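Local coordinates for stringent starvation protein A homolog (Haemophilus influenzae, PDB 3LYK) that probably forms an equimolar complex with the RNA polymerase holoenzyme, but not with the core enzyme, and has the fold of the glutathione S-transferase superfamily, at residues W106-E114 with Y156-L167; K129-F139 with V169-I179. All coordinates share one frame; numbering follows the deposited sequence.

Contact 1 of 2, residues W106-E114 with Y156-L167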
loop_
_atom_site.group_PDB
_atom_site.type_symbol
_atom_site.label_atom_id
_atom_site.label_comp_id
_atom_site.label_asym_id
_atom_site.label_seq_id
_atom_site.Cartn_x
_atom_site.Cartn_y
_atom_site.Cartn_z
ATOM N N TRP B 106 11.267 7.532 6.602
ATOM C CA TRP B 106 11.575 7.640 8.038
ATOM C C TRP B 106 11.611 6.325 8.777
ATOM O O TRP B 106 12.519 6.109 9.570
ATOM C CB TRP B 106 10.634 8.600 8.738
ATOM C CG TRP B 106 10.763 10.003 8.274
ATOM C CD1 TRP B 106 11.799 10.550 7.555
ATOM C CD2 TRP B 106 9.863 11.069 8.551
ATOM N NE1 TRP B 106 11.571 11.888 7.339
ATOM C CE2 TRP B 106 10.391 12.233 7.942
ATOM C CE3 TRP B 106 8.658 11.165 9.273
ATOM C CZ2 TRP B 106 9.743 13.473 8.010
ATOM C CZ3 TRP B 106 8.019 12.394 9.347
ATOM C CH2 TRP B 106 8.556 13.532 8.718
ATOM N N TYR B 107 10.663 5.418 8.516
ATOM C CA TYR B 107 10.604 4.161 9.244
ATOM C C TYR B 107 11.886 3.304 9.237
ATOM O O TYR B 107 12.191 2.669 10.271
ATOM C CB TYR B 107 9.356 3.345 8.863
ATOM C CG TYR B 107 8.042 3.787 9.541
ATOM C CD1 TYR B 107 7.818 5.114 9.901
ATOM C CD2 TYR B 107 7.033 2.854 9.823
ATOM C CE1 TYR B 107 6.632 5.527 10.522
ATOM C CE2 TYR B 107 5.825 3.258 10.434
ATOM C CZ TYR B 107 5.647 4.602 10.782
ATOM O OH TYR B 107 4.481 5.002 11.404
ATOM N N PRO B 108 12.600 3.208 8.073
ATOM C CA PRO B 108 13.831 2.380 8.114
ATOM C C PRO B 108 14.922 2.986 8.975
ATOM O O PRO B 108 15.656 2.248 9.593
ATOM C CB PRO B 108 14.298 2.328 6.638
ATOM C CG PRO B 108 13.001 2.540 5.830
ATOM C CD PRO B 108 12.201 3.527 6.675
ATOM N N THR B 109 15.011 4.308 9.005
ATOM C CA THR B 109 15.952 5.020 9.860
ATOM C C THR B 109 15.619 4.770 11.350
ATOM O O THR B 109 16.512 4.502 12.169
ATOM C CB THR B 109 15.940 6.515 9.541
ATOM O OG1 THR B 109 16.070 6.682 8.138
ATOM C CG2 THR B 109 17.106 7.283 10.246
ATOM N N LEU B 110 14.332 4.805 11.683
ATOM C CA LEU B 110 13.888 4.459 13.030
ATOM C C LEU B 110 14.283 3.046 13.382
ATOM O O LEU B 110 14.770 2.812 14.475
ATOM C CB LEU B 110 12.359 4.666 13.200
ATOM C CG LEU B 110 11.768 4.341 14.577
ATOM C CD1 LEU B 110 12.397 5.238 15.673
ATOM C CD2 LEU B 110 10.215 4.420 14.554
ATOM N N ALA B 111 14.085 2.095 12.468
ATOM C CA ALA B 111 14.486 0.712 12.734
ATOM C C ALA B 111 16.019 0.567 12.972
ATOM O O ALA B 111 16.451 -0.219 13.812
ATOM C CB ALA B 111 14.046 -0.206 11.627
ATOM N N LYS B 112 16.803 1.301 12.194
ATOM C CA LYS B 112 18.269 1.365 12.342
ATOM C C LYS B 112 18.583 1.891 13.757
ATOM O O LYS B 112 19.452 1.346 14.466
ATOM C CB LYS B 112 18.811 2.328 11.276
ATOM C CG LYS B 112 20.292 2.226 10.921
ATOM C CD LYS B 112 20.689 3.329 9.907
ATOM C CE LYS B 112 22.006 4.025 10.276
ATOM N NZ LYS B 112 21.987 5.443 9.770
ATOM N N ALA B 113 17.850 2.932 14.169
ATOM C CA ALA B 113 18.042 3.562 15.481
ATOM C C ALA B 113 17.729 2.635 16.642
ATOM O O ALA B 113 18.224 2.831 17.725
ATOM C CB ALA B 113 17.243 4.867 15.601
ATOM N N GLU B 114 16.928 1.614 16.415
ATOM C CA GLU B 114 16.626 0.675 17.477
ATOM C C GLU B 114 17.529 -0.536 17.398
ATOM O O GLU B 114 17.854 -1.114 18.418
ATOM C CB GLU B 114 15.172 0.202 17.402
ATOM C CG GLU B 114 14.143 1.310 17.480
ATOM C CD GLU B 114 12.725 0.805 17.205
ATOM O OE1 GLU B 114 12.436 0.424 16.041
ATOM O OE2 GLU B 114 11.908 0.785 18.158
ATOM N N TYR B 156 0.538 7.579 11.416
ATOM C CA TYR B 156 1.892 7.188 11.015
ATOM C C TYR B 156 2.938 8.015 11.785
ATOM O O TYR B 156 3.969 7.495 12.165
ATOM C CB TYR B 156 2.138 7.384 9.484
ATOM C CG TYR B 156 1.660 6.233 8.609
ATOM C CD1 TYR B 156 0.293 5.980 8.456
ATOM C CD2 TYR B 156 2.567 5.409 7.932
ATOM C CE1 TYR B 156 -0.169 4.934 7.678
ATOM C CE2 TYR B 156 2.098 4.327 7.121
ATOM C CZ TYR B 156 0.734 4.116 7.009
ATOM O OH TYR B 156 0.219 3.092 6.250
ATOM N N VAL B 157 2.703 9.313 11.944
ATOM C CA VAL B 157 3.702 10.173 12.572
ATOM C C VAL B 157 3.793 9.943 14.110
ATOM O O VAL B 157 4.903 9.784 14.643
ATOM C CB VAL B 157 3.473 11.676 12.212
ATOM C CG1 VAL B 157 4.519 12.557 12.860
ATOM C CG2 VAL B 157 3.520 11.879 10.646
ATOM N N ALA B 158 2.652 9.908 14.810
ATOM C CA ALA B 158 2.659 9.786 16.283
ATOM C C ALA B 158 3.413 8.549 16.840
ATOM O O ALA B 158 4.182 8.701 17.755
ATOM C CB ALA B 158 1.224 9.907 16.898
ATOM N N PRO B 159 3.213 7.334 16.264
ATOM C CA PRO B 159 3.961 6.203 16.768
ATOM C C PRO B 159 5.464 6.407 16.615
ATOM O O PRO B 159 6.245 5.877 17.416
ATOM C CB PRO B 159 3.483 5.043 15.870
ATOM C CG PRO B 159 2.078 5.399 15.599
ATOM C CD PRO B 159 2.174 6.893 15.313
ATOM N N LEU B 160 5.858 7.136 15.576
ATOM C CA LEU B 160 7.278 7.362 15.310
ATOM C C LEU B 160 7.893 8.340 16.326
ATOM O O LEU B 160 8.992 8.109 16.817
ATOM C CB LEU B 160 7.494 7.876 13.891
ATOM C CG LEU B 160 8.942 8.268 13.594
ATOM C CD1 LEU B 160 9.334 7.784 12.237
ATOM C CD2 LEU B 160 9.054 9.789 13.678
ATOM N N LEU B 161 7.177 9.424 16.621
ATOM C CA LEU B 161 7.593 10.394 17.628
ATOM C C LEU B 161 7.616 9.773 19.046
ATOM O O LEU B 161 8.515 10.046 19.824
ATOM C CB LEU B 161 6.687 11.601 17.579
ATOM C CG LEU B 161 6.822 12.385 16.264
ATOM C CD1 LEU B 161 5.850 13.519 16.245
ATOM C CD2 LEU B 161 8.275 12.964 16.049
ATOM N N TRP B 162 6.635 8.918 19.332
ATOM C CA TRP B 162 6.565 8.183 20.541
ATOM C C TRP B 162 7.822 7.333 20.725
ATOM O O TRP B 162 8.423 7.349 21.804
ATOM C CB TRP B 162 5.338 7.298 20.537
ATOM C CG TRP B 162 5.135 6.527 21.812
ATOM C CD1 TRP B 162 5.221 5.146 21.982
ATOM C CD2 TRP B 162 4.749 7.062 23.088
ATOM N NE1 TRP B 162 4.891 4.819 23.275
ATOM C CE2 TRP B 162 4.616 5.963 23.981
ATOM C CE3 TRP B 162 4.530 8.364 23.571
ATOM C CZ2 TRP B 162 4.268 6.123 25.350
ATOM C CZ3 TRP B 162 4.170 8.521 24.929
ATOM C CH2 TRP B 162 4.041 7.394 25.794
ATOM N N LYS B 163 8.232 6.613 19.683
ATOM C CA LYS B 163 9.438 5.809 19.782
ATOM C C LYS B 163 10.684 6.653 19.944
ATOM O O LYS B 163 11.565 6.284 20.741
ATOM C CB LYS B 163 9.591 4.839 18.622
ATOM C CG LYS B 163 8.717 3.601 18.812
ATOM C CD LYS B 163 8.939 2.614 17.693
ATOM C CE LYS B 163 8.104 1.386 17.868
ATOM N NZ LYS B 163 8.719 0.441 18.843
ATOM N N LEU B 164 10.764 7.765 19.209
ATOM C CA LEU B 164 11.916 8.650 19.318
ATOM C C LEU B 164 12.016 9.225 20.743
ATOM O O LEU B 164 13.093 9.198 21.331
ATOM C CB LEU B 164 11.855 9.812 18.311
ATOM C CG LEU B 164 12.099 9.443 16.840
ATOM C CD1 LEU B 164 11.955 10.680 15.989
ATOM C CD2 LEU B 164 13.491 8.800 16.687
ATOM N N LYS B 165 10.906 9.748 21.277
ATOM C CA LYS B 165 10.897 10.211 22.668
ATOM C C LYS B 165 11.539 9.149 23.613
ATOM O O LYS B 165 12.405 9.491 24.396
ATOM C CB LYS B 165 9.497 10.606 23.149
ATOM C CG LYS B 165 9.485 11.360 24.507
ATOM C CD LYS B 165 8.074 11.845 24.903
ATOM C CE LYS B 165 8.097 12.656 26.223
ATOM N NZ LYS B 165 8.368 11.765 27.413
ATOM N N HIS B 166 11.149 7.885 23.484
ATOM C CA HIS B 166 11.628 6.837 24.374
ATOM C C HIS B 166 13.001 6.303 24.043
ATOM O O HIS B 166 13.519 5.453 24.747
ATOM C CB HIS B 166 10.584 5.716 24.525
ATOM C CG HIS B 166 9.344 6.206 25.197
ATOM N ND1 HIS B 166 8.385 6.937 24.525
ATOM C CD2 HIS B 166 8.986 6.225 26.505
ATOM C CE1 HIS B 166 7.452 7.329 25.381
ATOM N NE2 HIS B 166 7.785 6.895 26.586
ATOM N N LEU B 167 13.587 6.817 22.971
ATOM C CA LEU B 167 14.966 6.516 22.662
ATOM C C LEU B 167 15.868 7.656 23.117
ATOM O O LEU B 167 17.062 7.618 22.887
ATOM C CB LEU B 167 15.147 6.235 21.168
ATOM C CG LEU B 167 14.645 4.870 20.719
ATOM C CD1 LEU B 167 14.564 4.800 19.162
ATOM C CD2 LEU B 167 15.532 3.775 21.256
#
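Tyr107 reaches Tyr156 with its hydroxyl, and Tyr107 OH donates to the backbone O of Tyr156 at 2.7 Å. The acceptor sits at the edge of the Tyr107 ring, in its plane. The bond lies in the carbonyl plane, on a lone pair, with a C=O...OH angle of 118°. The same hydroxyl is hydrogen-bonded to Gln20 of helix 16-27, so two partners grip it in a buried place.

One turn along, Leu160 packs against Trp106 and Tyr107. Leu160 CD1 lies 3.8 Å from Trp106 CB and also meets CD1 of the Tyr107 ring. In Leu110, CG anti to the backbone N (chi1 -180°) directs the branch at the other helix, where chi2 spreads the methyls over Lys163 and Leu164. Leu110 CD1 meets Leu164 CD2 at 3.9 Å. Leu110 CD2 rests on Lys163 CD at 3.8 Å. Lys163 crosses Leu110 at about a right angle and bends at its last torsion. The main partner of Lys163 NZ is the backbone O of Asp14. A long salt bridge of 3.3 Å to Glu114 OE2, on the syn lone pair, comes second. Leu167 CD1 closes the end of the contact, 3.9 Å from Glu114 CG.

The axes of the two helical segments run in the same direction, 23° apart, with a closest approach of 11.2 Å. This is helix-helix packing within the all-helical C-terminal domain of the GST fold, beside helix 16-27 of the thioredoxin-like domain.

Contact 2 of 2, residues K129-F139 with V169-I179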
loop_
_atom_site.group_PDB
_atom_site.type_symbol
_atom_site.label_atom_id
_atom_site.label_comp_id
_atom_site.label_asym_id
_atom_site.label_seq_id
_atom_site.Cartn_x
_atom_site.Cartn_y
_atom_site.Cartn_z
ATOM N N LYS B 129 16.214 13.323 13.858
ATOM C CA LYS B 129 16.146 14.608 14.542
ATOM C C LYS B 129 16.264 15.805 13.580
ATOM O O LYS B 129 15.412 16.706 13.597
ATOM C CB LYS B 129 17.215 14.669 15.639
ATOM C CG LYS B 129 17.021 15.787 16.636
ATOM C CD LYS B 129 17.922 15.617 17.827
ATOM C CE LYS B 129 17.493 16.576 18.897
ATOM N NZ LYS B 129 18.253 16.298 20.138
ATOM N N GLU B 130 17.293 15.807 12.732
ATOM C CA GLU B 130 17.450 16.896 11.759
ATOM C C GLU B 130 16.221 16.991 10.840
ATOM O O GLU B 130 15.631 18.070 10.683
ATOM C CB GLU B 130 18.700 16.712 10.909
ATOM C CG GLU B 130 20.023 16.996 11.607
ATOM C CD GLU B 130 21.237 16.711 10.701
ATOM O OE1 GLU B 130 21.999 17.667 10.404
ATOM O OE2 GLU B 130 21.417 15.534 10.275
ATOM N N GLU B 131 15.831 15.854 10.259
ATOM C CA GLU B 131 14.686 15.810 9.345
ATOM C C GLU B 131 13.372 16.298 9.943
ATOM O O GLU B 131 12.653 17.079 9.318
ATOM C CB GLU B 131 14.526 14.418 8.756
ATOM C CG GLU B 131 15.180 14.305 7.390
ATOM C CD GLU B 131 15.726 12.922 7.097
ATOM O OE1 GLU B 131 15.414 11.952 7.845
ATOM O OE2 GLU B 131 16.478 12.808 6.106
ATOM N N LEU B 132 13.055 15.846 11.153
ATOM C CA LEU B 132 11.850 16.314 11.816
ATOM C C LEU B 132 11.897 17.821 12.135
ATOM O O LEU B 132 10.917 18.542 11.913
ATOM C CB LEU B 132 11.539 15.456 13.046
ATOM C CG LEU B 132 10.918 14.103 12.647
ATOM C CD1 LEU B 132 11.215 13.045 13.659
ATOM C CD2 LEU B 132 9.411 14.223 12.405
ATOM N N LEU B 133 13.040 18.300 12.616
ATOM C CA LEU B 133 13.218 19.743 12.791
ATOM C C LEU B 133 13.021 20.490 11.457
ATOM O O LEU B 133 12.301 21.486 11.400
ATOM C CB LEU B 133 14.561 20.082 13.477
ATOM C CG LEU B 133 14.575 19.849 15.007
ATOM C CD1 LEU B 133 15.955 20.159 15.605
ATOM C CD2 LEU B 133 13.474 20.642 15.766
ATOM N N GLY B 134 13.600 19.953 10.385
ATOM C CA GLY B 134 13.439 20.500 9.037
ATOM C C GLY B 134 12.005 20.713 8.578
ATOM O O GLY B 134 11.719 21.686 7.882
ATOM N N ILE B 135 11.090 19.828 8.968
ATOM C CA ILE B 135 9.676 19.996 8.565
ATOM C C ILE B 135 8.805 20.779 9.553
ATOM O O ILE B 135 7.602 20.931 9.354
ATOM C CB ILE B 135 9.003 18.666 8.075
ATOM C CG1 ILE B 135 9.065 17.557 9.133
ATOM C CG2 ILE B 135 9.655 18.203 6.782
ATOM C CD1 ILE B 135 8.013 17.666 10.202
ATOM N N ALA B 136 9.433 21.320 10.591
ATOM C CA ALA B 136 8.740 22.180 11.548
ATOM C C ALA B 136 7.808 23.257 10.943
ATOM O O ALA B 136 6.723 23.482 11.465
ATOM C CB ALA B 136 9.749 22.828 12.488
ATOM N N PRO B 137 8.233 23.935 9.855
ATOM C CA PRO B 137 7.362 24.971 9.274
ATOM C C PRO B 137 5.947 24.481 8.937
ATOM O O PRO B 137 5.006 25.261 8.948
ATOM C CB PRO B 137 8.111 25.369 7.993
ATOM C CG PRO B 137 9.555 25.160 8.347
ATOM C CD PRO B 137 9.539 23.884 9.164
ATOM N N ILE B 138 5.814 23.195 8.646
ATOM C CA ILE B 138 4.520 22.539 8.445
ATOM C C ILE B 138 3.411 22.966 9.422
ATOM O O ILE B 138 2.271 23.192 9.009
ATOM C CB ILE B 138 4.721 21.007 8.444
ATOM C CG1 ILE B 138 4.982 20.517 7.022
ATOM C CG2 ILE B 138 3.542 20.274 9.033
ATOM C CD1 ILE B 138 6.357 20.860 6.457
ATOM N N PHE B 139 3.750 23.122 10.704
ATOM C CA PHE B 139 2.741 23.408 11.729
ATOM C C PHE B 139 2.309 24.875 11.868
ATOM O O PHE B 139 1.251 25.164 12.433
ATOM C CB PHE B 139 3.187 22.848 13.071
ATOM C CG PHE B 139 3.540 21.388 13.027
ATOM C CD1 PHE B 139 2.536 20.408 13.085
ATOM C CD2 PHE B 139 4.878 20.981 12.933
ATOM C CE1 PHE B 139 2.877 19.045 13.039
ATOM C CE2 PHE B 139 5.227 19.630 12.907
ATOM C CZ PHE B 139 4.231 18.660 12.956
ATOM N N VAL B 169 15.579 11.056 22.325
ATOM C CA VAL B 169 15.479 12.287 21.536
ATOM C C VAL B 169 14.736 13.383 22.306
ATOM O O VAL B 169 13.678 13.145 22.875
ATOM C CB VAL B 169 14.768 12.001 20.184
ATOM C CG1 VAL B 169 14.581 13.288 19.354
ATOM C CG2 VAL B 169 15.573 11.017 19.426
ATOM N N GLU B 170 15.302 14.583 22.314
ATOM C CA GLU B 170 14.702 15.761 22.960
ATOM C C GLU B 170 14.856 16.908 21.971
ATOM O O GLU B 170 15.950 17.166 21.509
ATOM C CB GLU B 170 15.421 16.074 24.292
ATOM C CG GLU B 170 15.208 14.984 25.396
ATOM C CD GLU B 170 15.913 15.279 26.755
ATOM O OE1 GLU B 170 16.597 16.319 26.884
ATOM O OE2 GLU B 170 15.783 14.459 27.701
ATOM N N PHE B 171 13.768 17.578 21.616
ATOM C CA PHE B 171 13.831 18.583 20.553
ATOM C C PHE B 171 14.144 19.965 21.133
ATOM O O PHE B 171 13.424 20.468 21.992
ATOM C CB PHE B 171 12.545 18.598 19.698
ATOM C CG PHE B 171 12.338 17.342 18.863
ATOM C CD1 PHE B 171 12.889 17.232 17.583
ATOM C CD2 PHE B 171 11.600 16.271 19.361
ATOM C CE1 PHE B 171 12.701 16.064 16.806
ATOM C CE2 PHE B 171 11.406 15.099 18.602
ATOM C CZ PHE B 171 11.952 14.997 17.317
ATOM N N THR B 172 15.244 20.554 20.672
ATOM C CA THR B 172 15.631 21.920 21.058
ATOM C C THR B 172 16.085 22.684 19.808
ATOM O O THR B 172 16.449 22.072 18.781
ATOM C CB THR B 172 16.761 21.938 22.151
ATOM O OG1 THR B 172 17.921 21.261 21.652
ATOM C CG2 THR B 172 16.301 21.264 23.468
ATOM N N GLY B 173 16.047 24.012 19.882
ATOM C CA GLY B 173 16.434 24.843 18.737
ATOM C C GLY B 173 15.287 25.095 17.770
ATOM O O GLY B 173 14.110 24.947 18.136
ATOM N N THR B 174 15.635 25.448 16.528
ATOM C CA THR B 174 14.664 25.982 15.561
ATOM C C THR B 174 13.731 24.915 14.987
ATOM O O THR B 174 14.164 23.942 14.342
ATOM C CB THR B 174 15.343 26.802 14.417
ATOM O OG1 THR B 174 16.208 27.781 14.997
ATOM C CG2 THR B 174 14.284 27.527 13.541
ATOM N N GLY B 175 12.443 25.137 15.225
ATOM C CA GLY B 175 11.415 24.187 14.874
ATOM C C GLY B 175 10.937 23.327 16.040
ATOM O O GLY B 175 9.956 22.569 15.885
ATOM N N SER B 176 11.595 23.440 17.203
ATOM C CA SER B 176 11.261 22.549 18.303
ATOM C C SER B 176 9.955 22.904 19.015
ATOM O O SER B 176 9.296 22.028 19.561
ATOM C CB SER B 176 12.443 22.344 19.254
ATOM O OG SER B 176 12.691 23.496 20.039
ATOM N N LYS B 177 9.548 24.166 18.981
ATOM C CA LYS B 177 8.262 24.552 19.586
ATOM C C LYS B 177 7.033 23.915 18.907
ATOM O O LYS B 177 6.112 23.427 19.584
ATOM C CB LYS B 177 8.094 26.078 19.637
ATOM C CG LYS B 177 8.405 26.678 21.005
ATOM C CD LYS B 177 8.985 28.091 20.864
ATOM C CE LYS B 177 10.321 28.225 21.618
ATOM N NZ LYS B 177 10.854 29.621 21.548
ATOM N N ALA B 178 7.013 23.957 17.574
ATOM C CA ALA B 178 5.955 23.320 16.789
ATOM C C ALA B 178 5.915 21.781 16.973
ATOM O O ALA B 178 4.843 21.215 17.100
ATOM C CB ALA B 178 6.080 23.704 15.308
ATOM N N ILE B 179 7.070 21.124 17.018
ATOM C CA ILE B 179 7.127 19.663 17.222
ATOM C C ILE B 179 6.614 19.231 18.628
ATOM O O ILE B 179 5.837 18.271 18.751
ATOM C CB ILE B 179 8.536 19.074 16.976
ATOM C CG1 ILE B 179 9.129 19.522 15.643
ATOM C CG2 ILE B 179 8.481 17.560 16.954
ATOM C CD1 ILE B 179 8.335 19.036 14.367
#
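Lys129 makes the cross-segment hydrogen bond. Its chain is fully extended, with CG anti to the backbone N (chi1 -165°), and this carries Lys129 NZ to the backbone O of Glu170 at 2.8 Å. The donor stands tilted 25° from the carbonyl plane.

Among the apolar contacts, Leu133 and Phe171 slide past each other in opposite directions, with Leu133 CD2 3.9 Å from Phe171 CD1. The Leu133 methyls also lie on backbone atoms, CD1 on Thr172 O and CD2 on Thr174 O and Ser176 N. Leu132 CB meets Phe171 CE1 at 4.0 Å. Within its own segment, Ile179 CG2 covers the centre of one Phe171 face and Val169 CG1 the opposite face, toward the rim. Ile179 CD1 touches Phe139 CE2 at 3.5 Å, and Phe139 CB packs on Ala178 CB.

The closest carbon-carbon approach is at Gly175, the N-cap of helix 176-187, whose CA lies 3.2 Å from Ala136 CB. A type II turn from Gly173 to Ser176 leads into the helix. Gly173 O accepts from both N and OG of Ser176.

Apolar contacts thus dominate, the one cross-segment hydrogen bond runs from Lys129 to the Glu170 carbonyl, and glycine lets the helix start approach Ala136.

How the contacts relate
Contacts 1 and 2 lie in the helical C-terminal domain, with centres about 14 Å apart. Along the chain their segments alternate: 106-114, 129-139, 156-167, 169-179. Contact 1 joins helices 89-115 and 152-165. Contact 2 joins the end of helix 118-134 to the loop and start of helix 176-187. The two meet directly at Leu132, whose methyls pack on Trp106, Leu161 and Leu164. A probable hydrogen bond from Val169 N to Leu164 O also links them, where the chain leaves helix 152-165. The centre of contact 1 lies about 10 Å from the centre of the chain, that of contact 2 about 19 Å. Together they join four successive helices of the domain.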